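Local coordinates for solute-binding periplasmic protein of iron/siderophore ABC transporter (Yersinia pestis, PDB 6B2Y) that probably binds chelated iron or a related transition metal in the periplasm and hands it to an ABC transporter for uptake, at residues Ile220-Gly225 with Ile277-Lys282; Cys231-Lys236 with Asn250-Leu255; Pro273-Ala278 with His325-Trp330; Leu293-Thr298 with Gly378-Glu383. All blocks are in the same frame, centred on the assembly; numbering follows the deposited sequence.

Contact 1. Residues Ile220-Gly225 with Ile277-Lys282; sequences IELRAG and IASGGK
Ile220 meets Ile277 on one face of two parallel neighbouring strands, its CD1 3.5 Å from Ile277 CG2. With CG1 of Ile220 anti to the backbone N (chi1 -176°), the longer branch carries CD1 over the CB and CG2 of Ile277, and the two side chains cross at a slant. Phe346 of helix 340-350 covers both isoleucines. Glu221 turns to the other face and pairs with Ala278, its backbone bonding on both sides of that residue: its N donates to Ile277 O at 2.8 Å, and its O receives Ser279 N at 3.0 Å. Its carboxylate has partners outside the two segments, Tyr276 OH and, in a salt bridge, Arg312. These bonds join strands 217-221 and 275-280 in the mixed sheet of the C-terminal lobe, part of the two-lobed architecture usual for periplasmic binding proteins of this clan. At Leu222 the chain enters a type II beta turn, Glu221 to Ala224, and CD2 of Leu222 lies 3.5 Å from the hydroxyl OG of Ser279. That hydroxyl continues the pairing into the turn: Arg223 N donates to Ser279 OG at 2.7 Å in a nearly straight bond (165°), while His331 ND1 is a second polar partner of the same oxygen. The Ser279 torsion (chi1 85°) sets OG between its own N and carbonyl carbon, facing the turn. Ala224 then swings back, its N donating to Ser279 O at 3.1 Å and its CB resting 3.6 Å from Ala278 CB. A water donates to both Ala224 O and Ser279 O, bridging the turn to strand 275-280.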
loop_
_atom_site.group_PDB
_atom_site.type_symbol
_atom_site.label_atom_id
_atom_site.label_comp_id
_atom_site.label_asym_id
_atom_site.label_seq_id
_atom_site.Cartn_x
_atom_site.Cartn_y
_atom_site.Cartn_z
ATOM N N ILE A 220 -8.779 -1.906 12.669
ATOM C CA ILE A 220 -8.747 -2.020 11.211
ATOM C C ILE A 220 -8.838 -3.494 10.826
ATOM O O ILE A 220 -8.009 -4.313 11.234
ATOM C CB ILE A 220 -7.500 -1.356 10.597
ATOM C CG1 ILE A 220 -7.590 -1.421 9.063
ATOM C CG2 ILE A 220 -6.219 -2.007 11.080
ATOM C CD1 ILE A 220 -7.212 -0.148 8.374
ATOM N N GLU A 221 -9.854 -3.835 10.038
ATOM C CA GLU A 221 -10.001 -5.185 9.515
ATOM C C GLU A 221 -9.445 -5.184 8.098
ATOM O O GLU A 221 -10.076 -4.659 7.178
ATOM C CB GLU A 221 -11.461 -5.633 9.541
ATOM C CG GLU A 221 -11.596 -7.108 9.266
ATOM C CD GLU A 221 -13.032 -7.555 9.133
ATOM O OE1 GLU A 221 -13.240 -8.714 8.731
ATOM O OE2 GLU A 221 -13.937 -6.750 9.427
ATOM N N LEU A 222 -8.248 -5.747 7.930
ATOM C CA LEU A 222 -7.633 -5.806 6.609
ATOM C C LEU A 222 -8.310 -6.863 5.734
ATOM O O LEU A 222 -8.582 -7.980 6.175
ATOM C CB LEU A 222 -6.143 -6.108 6.737
ATOM C CG LEU A 222 -5.360 -5.039 7.493
ATOM C CD1 LEU A 222 -3.928 -5.526 7.794
ATOM C CD2 LEU A 222 -5.330 -3.746 6.679
ATOM N N ARG A 223 -8.534 -6.505 4.471
ATOM C CA ARG A 223 -9.232 -7.381 3.525
ATOM C C ARG A 223 -10.528 -7.906 4.122
ATOM O O ARG A 223 -10.824 -9.102 4.063
ATOM C CB ARG A 223 -8.326 -8.508 3.051
ATOM C CG ARG A 223 -6.965 -8.013 2.575
ATOM C CD ARG A 223 -6.011 -9.155 2.266
ATOM N NE ARG A 223 -5.820 -10.030 3.417
ATOM C CZ ARG A 223 -6.107 -11.329 3.410
ATOM N NH1 ARG A 223 -5.903 -12.065 4.496
ATOM N NH2 ARG A 223 -6.600 -11.892 2.309
ATOM N N ALA A 224 -11.282 -6.998 4.741
ATOM C CA ALA A 224 -12.496 -7.345 5.464
ATOM C C ALA A 224 -13.454 -8.137 4.588
ATOM O O ALA A 224 -13.737 -7.750 3.450
ATOM C CB ALA A 224 -13.176 -6.074 5.957
ATOM N N GLY A 225 -13.953 -9.240 5.138
ATOM C CA GLY A 225 -14.968 -10.036 4.484
ATOM C C GLY A 225 -14.468 -10.916 3.366
ATOM O O GLY A 225 -15.271 -11.632 2.764
ATOM N N ILE A 277 -12.523 0.449 10.746
ATOM C CA ILE A 277 -12.008 0.640 9.395
ATOM C C ILE A 277 -11.917 -0.720 8.726
ATOM O O ILE A 277 -11.390 -1.670 9.318
ATOM C CB ILE A 277 -10.616 1.312 9.386
ATOM C CG1 ILE A 277 -10.618 2.591 10.214
ATOM C CG2 ILE A 277 -10.193 1.641 7.955
ATOM C CD1 ILE A 277 -9.273 3.320 10.182
ATOM N N ALA A 278 -12.397 -0.806 7.486
ATOM C CA ALA A 278 -12.214 -1.984 6.650
ATOM C C ALA A 278 -11.296 -1.638 5.484
ATOM O O ALA A 278 -11.407 -0.558 4.906
ATOM C CB ALA A 278 -13.564 -2.494 6.108
ATOM N N SER A 279 -10.392 -2.545 5.129
ATOM C CA SER A 279 -9.600 -2.370 3.914
ATOM C C SER A 279 -10.067 -3.348 2.850
ATOM O O SER A 279 -10.533 -4.450 3.154
ATOM C CB SER A 279 -8.088 -2.563 4.141
ATOM O OG SER A 279 -7.710 -3.928 4.058
ATOM N N GLY A 280 -9.911 -2.939 1.595
ATOM C CA GLY A 280 -10.241 -3.822 0.493
ATOM C C GLY A 280 -9.840 -3.215 -0.829
ATOM O O GLY A 280 -9.428 -2.057 -0.908
ATOM N N GLY A 281 -9.989 -4.017 -1.890
ATOM C CA GLY A 281 -9.575 -3.573 -3.211
ATOM C C GLY A 281 -10.287 -4.312 -4.326
ATOM O O GLY A 281 -9.746 -4.492 -5.427
ATOM N N LYS A 282 -11.507 -4.754 -4.048
ATOM C CA LYS A 282 -12.252 -5.503 -5.054
ATOM C C LYS A 282 -12.666 -4.602 -6.211
ATOM O O LYS A 282 -12.793 -3.379 -6.080
ATOM C CB LYS A 282 -13.491 -6.157 -4.436
ATOM C CG LYS A 282 -13.180 -7.282 -3.464
ATOM C CD LYS A 282 -12.409 -8.399 -4.137
ATOM C CE LYS A 282 -12.035 -9.481 -3.137
ATOM N NZ LYS A 282 -10.960 -10.345 -3.686
HETATM O O HOH W 1 -12.511 -6.085 1.890
#

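Contact 2. Residues Cys231-Lys236 with Asn250-Leu255; sequences CGTAGK and NIAKNL
Ala252 lays its CB against Thr233, 3.8 Å from the methyl CG2, and the same CB also lies close to Ala234 O. Thr233 OG1, anti to its own N (chi1 -170°), is hydrogen-bonded to Ile220 O, and a water donates both to this hydroxyl and to Asn250 OD1. Asn250 makes one of the two direct polar links. Its ND2 donates to Ala234 O at 2.9 Å in an almost straight bond (170°): the acceptor lies in the amide plane, whereas the donor stands above the plane of the Ala234 carbonyl. The other end of the amide, OD1, accepts Ala252 N at 2.9 Å, an Asx turn that overlaps the type I beta turn from Asn250 to Lys253. The amide is thus held from both ends, which fixes its rotation. Further on, Lys236 bends at its last torsion (chi4 73°) so that NZ reaches Lys253 O at 2.8 Å, in the carbonyl plane; Leu256 O is another acceptor for this ammonium. Lys253 sends its own NZ elsewhere, to Asp244 of helix 239-245. The contact pins the loop after edge strand 249-250 to strand 232-234, which pairs antiparallel with strand 260-262, while Phe219 of strand 217-221 packs on Thr233 and Ile251.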
loop_
_atom_site.group_PDB
_atom_site.type_symbol
_atom_site.label_atom_id
_atom_site.label_comp_id
_atom_site.label_asym_id
_atom_site.label_seq_id
_atom_site.Cartn_x
_atom_site.Cartn_y
_atom_site.Cartn_z
ATOM N N CYS A 231 -11.066 -11.200 10.586
ATOM C CA CYS A 231 -10.392 -10.153 11.327
ATOM C C CYS A 231 -8.881 -10.330 11.270
ATOM O O CYS A 231 -8.207 -10.422 12.303
ATOM C CB CYS A 231 -10.907 -10.105 12.765
ATOM S SG CYS A 231 -12.744 -10.269 13.015
ATOM N N GLY A 232 -8.351 -10.402 10.056
ATOM C CA GLY A 232 -6.982 -9.983 9.854
ATOM C C GLY A 232 -6.845 -8.514 10.189
ATOM O O GLY A 232 -7.780 -7.734 10.017
ATOM N N THR A 233 -5.683 -8.139 10.716
ATOM C CA THR A 233 -5.502 -6.776 11.182
ATOM C C THR A 233 -4.008 -6.477 11.213
ATOM O O THR A 233 -3.182 -7.310 10.826
ATOM C CB THR A 233 -6.164 -6.569 12.553
ATOM O OG1 THR A 233 -6.173 -5.176 12.874
ATOM C CG2 THR A 233 -5.436 -7.350 13.647
ATOM N N ALA A 234 -3.678 -5.266 11.650
ATOM C CA ALA A 234 -2.308 -4.801 11.823
ATOM C C ALA A 234 -2.035 -4.566 13.299
ATOM O O ALA A 234 -2.869 -3.992 14.013
ATOM C CB ALA A 234 -2.060 -3.503 11.048
ATOM N N GLY A 235 -0.857 -5.001 13.751
ATOM C CA GLY A 235 -0.457 -4.785 15.133
ATOM C C GLY A 235 0.643 -3.749 15.274
ATOM O O GLY A 235 0.404 -2.548 15.104
ATOM N N LYS A 236 1.862 -4.201 15.576
ATOM C CA LYS A 236 2.998 -3.288 15.749
ATOM C C LYS A 236 3.698 -3.035 14.413
ATOM O O LYS A 236 4.829 -3.471 14.165
ATOM C CB LYS A 236 3.980 -3.846 16.771
ATOM C CG LYS A 236 3.354 -4.232 18.102
ATOM C CD LYS A 236 4.172 -5.366 18.731
ATOM C CE LYS A 236 4.090 -5.326 20.242
ATOM N NZ LYS A 236 2.749 -5.776 20.679
ATOM N N ASN A 250 -4.692 1.985 18.231
ATOM C CA ASN A 250 -4.916 0.691 17.583
ATOM C C ASN A 250 -5.158 -0.399 18.625
ATOM O O ASN A 250 -4.226 -0.821 19.322
ATOM C CB ASN A 250 -3.717 0.349 16.696
ATOM C CG ASN A 250 -3.830 -1.025 16.061
ATOM O OD1 ASN A 250 -4.901 -1.634 16.047
ATOM N ND2 ASN A 250 -2.706 -1.526 15.522
ATOM N N ILE A 251 -6.410 -0.881 18.717
ATOM C CA ILE A 251 -6.754 -1.896 19.714
ATOM C C ILE A 251 -6.003 -3.198 19.490
ATOM O O ILE A 251 -5.941 -4.038 20.396
ATOM C CB ILE A 251 -8.281 -2.160 19.740
ATOM C CG1 ILE A 251 -8.729 -2.851 18.446
ATOM C CG2 ILE A 251 -9.036 -0.853 19.976
ATOM C CD1 ILE A 251 -9.930 -3.794 18.587
ATOM N N ALA A 252 -5.421 -3.396 18.307
ATOM C CA ALA A 252 -4.672 -4.614 18.028
ATOM C C ALA A 252 -3.178 -4.491 18.350
ATOM O O ALA A 252 -2.480 -5.507 18.328
ATOM C CB ALA A 252 -4.859 -5.025 16.556
ATOM N N LYS A 253 -2.691 -3.290 18.688
ATOM C CA LYS A 253 -1.251 -3.084 18.858
ATOM C C LYS A 253 -0.679 -3.989 19.947
ATOM O O LYS A 253 0.372 -4.610 19.761
ATOM C CB LYS A 253 -0.962 -1.614 19.172
ATOM C CG LYS A 253 0.533 -1.246 19.146
ATOM C CD LYS A 253 0.743 0.268 19.318
ATOM C CE LYS A 253 2.165 0.683 18.926
ATOM N NZ LYS A 253 2.383 2.166 18.915
ATOM N N ASN A 254 -1.357 -4.075 21.094
ATOM C CA ASN A 254 -0.906 -4.957 22.166
ATOM C C ASN A 254 -1.281 -6.417 21.940
ATOM O O ASN A 254 -0.866 -7.270 22.730
ATOM C CB ASN A 254 -1.482 -4.517 23.516
ATOM C CG ASN A 254 -1.116 -3.089 23.879
ATOM O OD1 ASN A 254 0.037 -2.670 23.739
ATOM N ND2 ASN A 254 -2.104 -2.329 24.352
ATOM N N LEU A 255 -2.046 -6.733 20.895
ATOM C CA LEU A 255 -2.582 -8.079 20.724
ATOM C C LEU A 255 -1.752 -8.959 19.805
ATOM O O LEU A 255 -1.986 -10.173 19.761
ATOM C CB LEU A 255 -4.021 -8.022 20.183
ATOM C CG LEU A 255 -5.129 -7.514 21.110
ATOM C CD1 LEU A 255 -6.431 -7.416 20.343
ATOM C CD2 LEU A 255 -5.281 -8.425 22.323
HETATM O O HOH W 2 -6.844 -2.883 14.573
HETATM O O HOH W 3 -0.458 0.278 15.934
#

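Contact 3. Residues Pro273-Ala278 with His325-Trp330; sequences PDIYIA and HSYAIW
Tyr276 and Tyr327 exchange backbone bonds with the facing strand, and between them the parallel pairing of strands 275-278 and 326-330 is set. Tyr276 N donates to His325 O at 3.0 Å, almost straight, and Tyr276 O accepts Tyr327 N at the same distance in a more bent bond (138°). Two residues on, the pattern repeats at Ala278: its N reaches Tyr327 O at 2.9 Å, and Ala278 O receives Ile329 N at 2.8 Å. Four buried N-H groups and four carbonyls are thereby satisfied across the two segments. Three of these acceptors, Tyr276 O, Tyr327 O and Ala278 O, also take a CA-H contact; that from Ser326 CA to Tyr276 O is 3.3 Å. The alternate groups of the central strand turn to its other neighbour, Ile275 and Ile277 bonding to strand 217-221. On the face with Tyr276, whose hydroxyl has its partner in Glu221, Ser326 OG is hydrogen-bonded to Ala320 O. Helix 299-310 covers this side through Leu306, Ile309 and Leu310. On the face with Ile277, Ile275 CG2 meets CE2 of the Tyr327 ring at 3.8 Å, and Ile277 CG2 meets Ile329 CG2 at 3.9 Å. The chi1 of -46° on Tyr327 sets CG beside the backbone N and anti to the carbonyl carbon, and the ring edge passes Tyr276 O; Trp349 stacks on the ring. The two strand directions differ by 32°, the twist of a paired parallel sheet, and helices lie over both faces, an arrangement typical of the alpha/beta lobes of chelatase-clan periplasmic binding proteins, with helix 299-310 in the connection between these two parallel strands.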
loop_
_atom_site.group_PDB
_atom_site.type_symbol
_atom_site.label_atom_id
_atom_site.label_comp_id
_atom_site.label_asym_id
_atom_site.label_seq_id
_atom_site.Cartn_x
_atom_site.Cartn_y
_atom_site.Cartn_z
ATOM N N PRO A 273 -14.326 -0.957 19.914
ATOM C CA PRO A 273 -13.547 0.172 19.391
ATOM C C PRO A 273 -14.428 1.357 19.035
ATOM O O PRO A 273 -15.554 1.207 18.550
ATOM C CB PRO A 273 -12.875 -0.412 18.140
ATOM C CG PRO A 273 -13.777 -1.553 17.732
ATOM C CD PRO A 273 -14.269 -2.130 19.016
ATOM N N ASP A 274 -13.884 2.551 19.258
ATOM C CA ASP A 274 -14.607 3.769 18.906
ATOM C C ASP A 274 -14.831 3.871 17.402
ATOM O O ASP A 274 -15.881 4.354 16.954
ATOM C CB ASP A 274 -13.849 5.000 19.394
ATOM C CG ASP A 274 -13.747 5.061 20.900
ATOM O OD1 ASP A 274 -14.679 4.578 21.585
ATOM O OD2 ASP A 274 -12.736 5.610 21.397
ATOM N N ILE A 275 -13.854 3.426 16.610
ATOM C CA ILE A 275 -13.832 3.615 15.163
ATOM C C ILE A 275 -13.514 2.280 14.502
ATOM O O ILE A 275 -12.657 1.531 14.981
ATOM C CB ILE A 275 -12.794 4.690 14.769
ATOM C CG1 ILE A 275 -13.242 6.063 15.267
ATOM C CG2 ILE A 275 -12.543 4.708 13.262
ATOM C CD1 ILE A 275 -12.221 7.150 15.063
ATOM N N TYR A 276 -14.211 1.980 13.399
ATOM C CA TYR A 276 -14.014 0.750 12.639
ATOM C C TYR A 276 -13.582 1.107 11.224
ATOM O O TYR A 276 -14.193 1.968 10.583
ATOM C CB TYR A 276 -15.291 -0.108 12.597
ATOM C CG TYR A 276 -15.198 -1.251 11.600
ATOM C CD1 TYR A 276 -14.654 -2.469 11.965
ATOM C CD2 TYR A 276 -15.649 -1.099 10.298
ATOM C CE1 TYR A 276 -14.555 -3.513 11.065
ATOM C CE2 TYR A 276 -15.550 -2.143 9.378
ATOM C CZ TYR A 276 -15.014 -3.345 9.772
ATOM O OH TYR A 276 -14.904 -4.384 8.876
ATOM N N ILE A 277 -12.523 0.449 10.746
ATOM C CA ILE A 277 -12.008 0.640 9.395
ATOM C C ILE A 277 -11.917 -0.720 8.726
ATOM O O ILE A 277 -11.390 -1.670 9.318
ATOM C CB ILE A 277 -10.616 1.312 9.386
ATOM C CG1 ILE A 277 -10.618 2.591 10.214
ATOM C CG2 ILE A 277 -10.193 1.641 7.955
ATOM C CD1 ILE A 277 -9.273 3.320 10.182
ATOM N N ALA A 278 -12.397 -0.806 7.486
ATOM C CA ALA A 278 -12.214 -1.984 6.650
ATOM C C ALA A 278 -11.296 -1.638 5.484
ATOM O O ALA A 278 -11.407 -0.558 4.906
ATOM C CB ALA A 278 -13.564 -2.494 6.108
ATOM N N HIS A 325 -19.365 5.673 12.755
ATOM C CA HIS A 325 -17.913 5.731 12.883
ATOM C C HIS A 325 -17.282 4.550 12.147
ATOM O O HIS A 325 -16.438 3.830 12.681
ATOM C CB HIS A 325 -17.497 5.752 14.354
ATOM C CG HIS A 325 -18.063 6.908 15.119
ATOM N ND1 HIS A 325 -17.514 8.171 15.073
ATOM C CD2 HIS A 325 -19.149 6.997 15.925
ATOM C CE1 HIS A 325 -18.229 8.988 15.828
ATOM N NE2 HIS A 325 -19.227 8.300 16.358
ATOM N N SER A 326 -17.687 4.349 10.890
ATOM C CA SER A 326 -17.173 3.255 10.071
ATOM C C SER A 326 -16.684 3.799 8.737
ATOM O O SER A 326 -17.302 4.703 8.156
ATOM C CB SER A 326 -18.244 2.174 9.853
ATOM O OG SER A 326 -18.443 1.400 11.032
ATOM N N TYR A 327 -15.561 3.249 8.259
ATOM C CA TYR A 327 -14.859 3.773 7.089
ATOM C C TYR A 327 -14.199 2.619 6.346
ATOM O O TYR A 327 -14.017 1.535 6.897
ATOM C CB TYR A 327 -13.791 4.820 7.492
ATOM C CG TYR A 327 -14.314 5.832 8.493
ATOM C CD1 TYR A 327 -14.805 7.054 8.064
ATOM C CD2 TYR A 327 -14.329 5.553 9.867
ATOM C CE1 TYR A 327 -15.297 7.979 8.963
ATOM C CE2 TYR A 327 -14.838 6.476 10.782
ATOM C CZ TYR A 327 -15.315 7.689 10.316
ATOM O OH TYR A 327 -15.819 8.629 11.196
ATOM N N ALA A 328 -13.829 2.867 5.085
ATOM C CA ALA A 328 -13.049 1.899 4.326
ATOM C C ALA A 328 -11.870 2.583 3.645
ATOM O O ALA A 328 -11.961 3.736 3.210
ATOM C CB ALA A 328 -13.889 1.157 3.269
ATOM N N ILE A 329 -10.764 1.841 3.556
ATOM C CA ILE A 329 -9.514 2.318 2.979
ATOM C C ILE A 329 -9.020 1.304 1.951
ATOM O O ILE A 329 -9.208 0.095 2.109
ATOM C CB ILE A 329 -8.449 2.548 4.081
ATOM C CG1 ILE A 329 -7.222 3.239 3.495
ATOM C CG2 ILE A 329 -8.081 1.214 4.756
ATOM C CD1 ILE A 329 -7.457 4.692 3.121
ATOM N N TRP A 330 -8.363 1.806 0.902
ATOM C CA TRP A 330 -7.802 0.935 -0.136
ATOM C C TRP A 330 -6.689 0.066 0.438
ATOM O O TRP A 330 -5.736 0.573 1.038
ATOM C CB TRP A 330 -7.267 1.790 -1.280
ATOM C CG TRP A 330 -6.866 1.087 -2.550
ATOM C CD1 TRP A 330 -7.649 0.282 -3.336
ATOM C CD2 TRP A 330 -5.606 1.200 -3.222
ATOM N NE1 TRP A 330 -6.944 -0.130 -4.451
ATOM C CE2 TRP A 330 -5.689 0.420 -4.406
ATOM C CE3 TRP A 330 -4.412 1.887 -2.943
ATOM C CZ2 TRP A 330 -4.629 0.302 -5.297
ATOM C CZ3 TRP A 330 -3.352 1.768 -3.833
ATOM C CH2 TRP A 330 -3.464 0.976 -4.993
#

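Contact 4. Residues Leu293-Thr298 with Gly378-Glu383; sequences LGAQVT and GTYWIE
This is a short antiparallel meeting of two loops beside the outermost strand, 381-383, of the mixed sheet, made by a single bridge between Gly294 and Thr379. Gly294 N donates to Thr379 O at 2.9 Å, and Thr379 N returns a bond to Gly294 O at 3.0 Å. Gly294 O also accepts Val297 N, closing a type I beta turn, and its two donors come from opposite faces of the carbonyl plane. Thr379 adds a third bond across: OG1, beside its own backbone N (chi1 -56°), donates to Val297 O at 2.7 Å from above that carbonyl's plane. The same torsion sends CG2 toward Leu293, whose CD2 lies 4.1 Å away with the two side chains nearly perpendicular. Gly378 fits closely against the turn, its CA 3.3 Å from Gly294 O. CB of Tyr380 points away, but its ring comes close enough that Gly294 C sits over one face near the rim, and OH lies 3.2 Å from Ala295 CB. Beyond the bridge the chain becomes strand 381-383, antiparallel to strand 326-330, where Trp330 meets the Tyr380 ring edge-to-face; helix 360-371 packs on Tyr380, and helix 299-310, which Thr298 N-caps, touches Leu293 and Thr379.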
loop_
_atom_site.group_PDB
_atom_site.type_symbol
_atom_site.label_atom_id
_atom_site.label_comp_id
_atom_site.label_asym_id
_atom_site.label_seq_id
_atom_site.Cartn_x
_atom_site.Cartn_y
_atom_site.Cartn_z
ATOM N N LEU A 293 -12.951 -0.894 -3.997
ATOM C CA LEU A 293 -12.208 0.358 -4.074
ATOM C C LEU A 293 -11.132 0.218 -5.136
ATOM O O LEU A 293 -10.661 -0.895 -5.403
ATOM C CB LEU A 293 -11.547 0.719 -2.730
ATOM C CG LEU A 293 -12.463 0.952 -1.535
ATOM C CD1 LEU A 293 -11.690 0.803 -0.225
ATOM C CD2 LEU A 293 -13.103 2.318 -1.640
ATOM N N GLY A 294 -10.731 1.351 -5.741
ATOM C CA GLY A 294 -9.642 1.366 -6.697
ATOM C C GLY A 294 -9.889 2.330 -7.849
ATOM O O GLY A 294 -10.830 3.119 -7.846
ATOM N N ALA A 295 -9.019 2.240 -8.865
ATOM C CA ALA A 295 -8.929 3.279 -9.890
ATOM C C ALA A 295 -10.162 3.339 -10.777
ATOM O O ALA A 295 -10.327 4.326 -11.505
ATOM C CB ALA A 295 -7.682 3.070 -10.751
ATOM N N GLN A 296 -11.021 2.322 -10.734
ATOM C CA GLN A 296 -12.217 2.282 -11.568
ATOM C C GLN A 296 -13.488 2.244 -10.735
ATOM O O GLN A 296 -14.575 1.986 -11.275
ATOM C CB GLN A 296 -12.164 1.076 -12.512
ATOM C CG GLN A 296 -10.972 1.099 -13.484
ATOM C CD GLN A 296 -10.904 -0.142 -14.355
ATOM O OE1 GLN A 296 -10.975 -1.271 -13.866
ATOM N NE2 GLN A 296 -10.788 0.065 -15.665
ATOM N N VAL A 297 -13.392 2.507 -9.437
ATOM C CA VAL A 297 -14.537 2.449 -8.540
ATOM C C VAL A 297 -15.082 3.856 -8.340
ATOM O O VAL A 297 -14.318 4.802 -8.110
ATOM C CB VAL A 297 -14.148 1.807 -7.196
ATOM C CG1 VAL A 297 -15.295 1.912 -6.211
ATOM C CG2 VAL A 297 -13.769 0.356 -7.428
ATOM N N THR A 298 -16.413 3.998 -8.446
ATOM C CA THR A 298 -17.100 5.257 -8.203
ATOM C C THR A 298 -17.472 5.377 -6.734
ATOM O O THR A 298 -17.586 4.368 -6.033
ATOM C CB THR A 298 -18.371 5.337 -9.055
ATOM O OG1 THR A 298 -19.333 4.386 -8.570
ATOM C CG2 THR A 298 -18.059 5.028 -10.498
ATOM N N GLY A 378 -11.070 7.177 -9.823
ATOM C CA GLY A 378 -11.609 6.181 -8.919
ATOM C C GLY A 378 -11.740 6.651 -7.479
ATOM O O GLY A 378 -11.725 7.844 -7.162
ATOM N N THR A 379 -11.864 5.666 -6.595
ATOM C CA THR A 379 -12.237 5.884 -5.202
ATOM C C THR A 379 -11.348 5.019 -4.317
ATOM O O THR A 379 -11.383 3.790 -4.417
ATOM C CB THR A 379 -13.709 5.535 -4.981
ATOM O OG1 THR A 379 -14.522 6.305 -5.880
ATOM C CG2 THR A 379 -14.125 5.790 -3.536
ATOM N N TYR A 380 -10.580 5.653 -3.433
ATOM C CA TYR A 380 -9.634 4.921 -2.602
ATOM C C TYR A 380 -9.941 4.995 -1.111
ATOM O O TYR A 380 -9.226 4.381 -0.314
ATOM C CB TYR A 380 -8.215 5.434 -2.872
ATOM C CG TYR A 380 -7.709 5.088 -4.248
ATOM C CD1 TYR A 380 -7.967 5.916 -5.338
ATOM C CD2 TYR A 380 -6.973 3.938 -4.468
ATOM C CE1 TYR A 380 -7.486 5.611 -6.606
ATOM C CE2 TYR A 380 -6.488 3.623 -5.730
ATOM C CZ TYR A 380 -6.757 4.458 -6.794
ATOM O OH TYR A 380 -6.274 4.132 -8.054
ATOM N N TRP A 381 -10.983 5.719 -0.714
ATOM C CA TRP A 381 -11.437 5.740 0.668
ATOM C C TRP A 381 -12.894 6.177 0.647
ATOM O O TRP A 381 -13.362 6.758 -0.339
ATOM C CB TRP A 381 -10.586 6.679 1.529
ATOM C CG TRP A 381 -10.384 8.025 0.930
ATOM C CD1 TRP A 381 -11.254 9.090 0.974
ATOM C CD2 TRP A 381 -9.242 8.472 0.193
ATOM N NE1 TRP A 381 -10.715 10.169 0.313
ATOM C CE2 TRP A 381 -9.482 9.817 -0.176
ATOM C CE3 TRP A 381 -8.033 7.871 -0.191
ATOM C CZ2 TRP A 381 -8.572 10.558 -0.925
ATOM C CZ3 TRP A 381 -7.124 8.622 -0.925
ATOM C CH2 TRP A 381 -7.397 9.948 -1.283
ATOM N N ILE A 382 -13.607 5.887 1.735
ATOM C CA ILE A 382 -15.019 6.259 1.830
ATOM C C ILE A 382 -15.471 6.173 3.281
ATOM O O ILE A 382 -14.997 5.333 4.053
ATOM C CB ILE A 382 -15.890 5.373 0.901
ATOM C CG1 ILE A 382 -17.156 6.125 0.486
ATOM C CG2 ILE A 382 -16.238 4.049 1.562
ATOM C CD1 ILE A 382 -16.939 7.054 -0.676
ATOM N N GLU A 383 -16.392 7.056 3.657
ATOM C CA GLU A 383 -17.068 6.973 4.942
ATOM C C GLU A 383 -18.461 6.391 4.744
ATOM O O GLU A 383 -19.161 6.744 3.790
ATOM C CB GLU A 383 -17.184 8.341 5.618
ATOM C CG GLU A 383 -16.160 9.358 5.191
ATOM C CD GLU A 383 -16.373 10.712 5.856
ATOM O OE1 GLU A 383 -16.870 10.743 7.005
ATOM O OE2 GLU A 383 -16.039 11.740 5.228
#

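From the N terminus, strand 217-221 enters contact 1, which closes a loop reaching to residues 277-282. Contact 2 is nested inside that loop, tying strand 232-234 to the turn after strand 249-250, and touches contact 1 through the backbone pair Leu222 N and Gly232 O. Contact 3 begins on the strand where contact 1 ends, sharing Ile277 and Ala278, and adds strand 326-330 on the other side of strand 275-280. Contact 4 opens before residues 325-330 are reached and closes after them, so it crosses contact 3; its strand 381-383 completes that edge of the sheet. Contacts 2 and 4 lie about 25 Å apart between centres and do not touch.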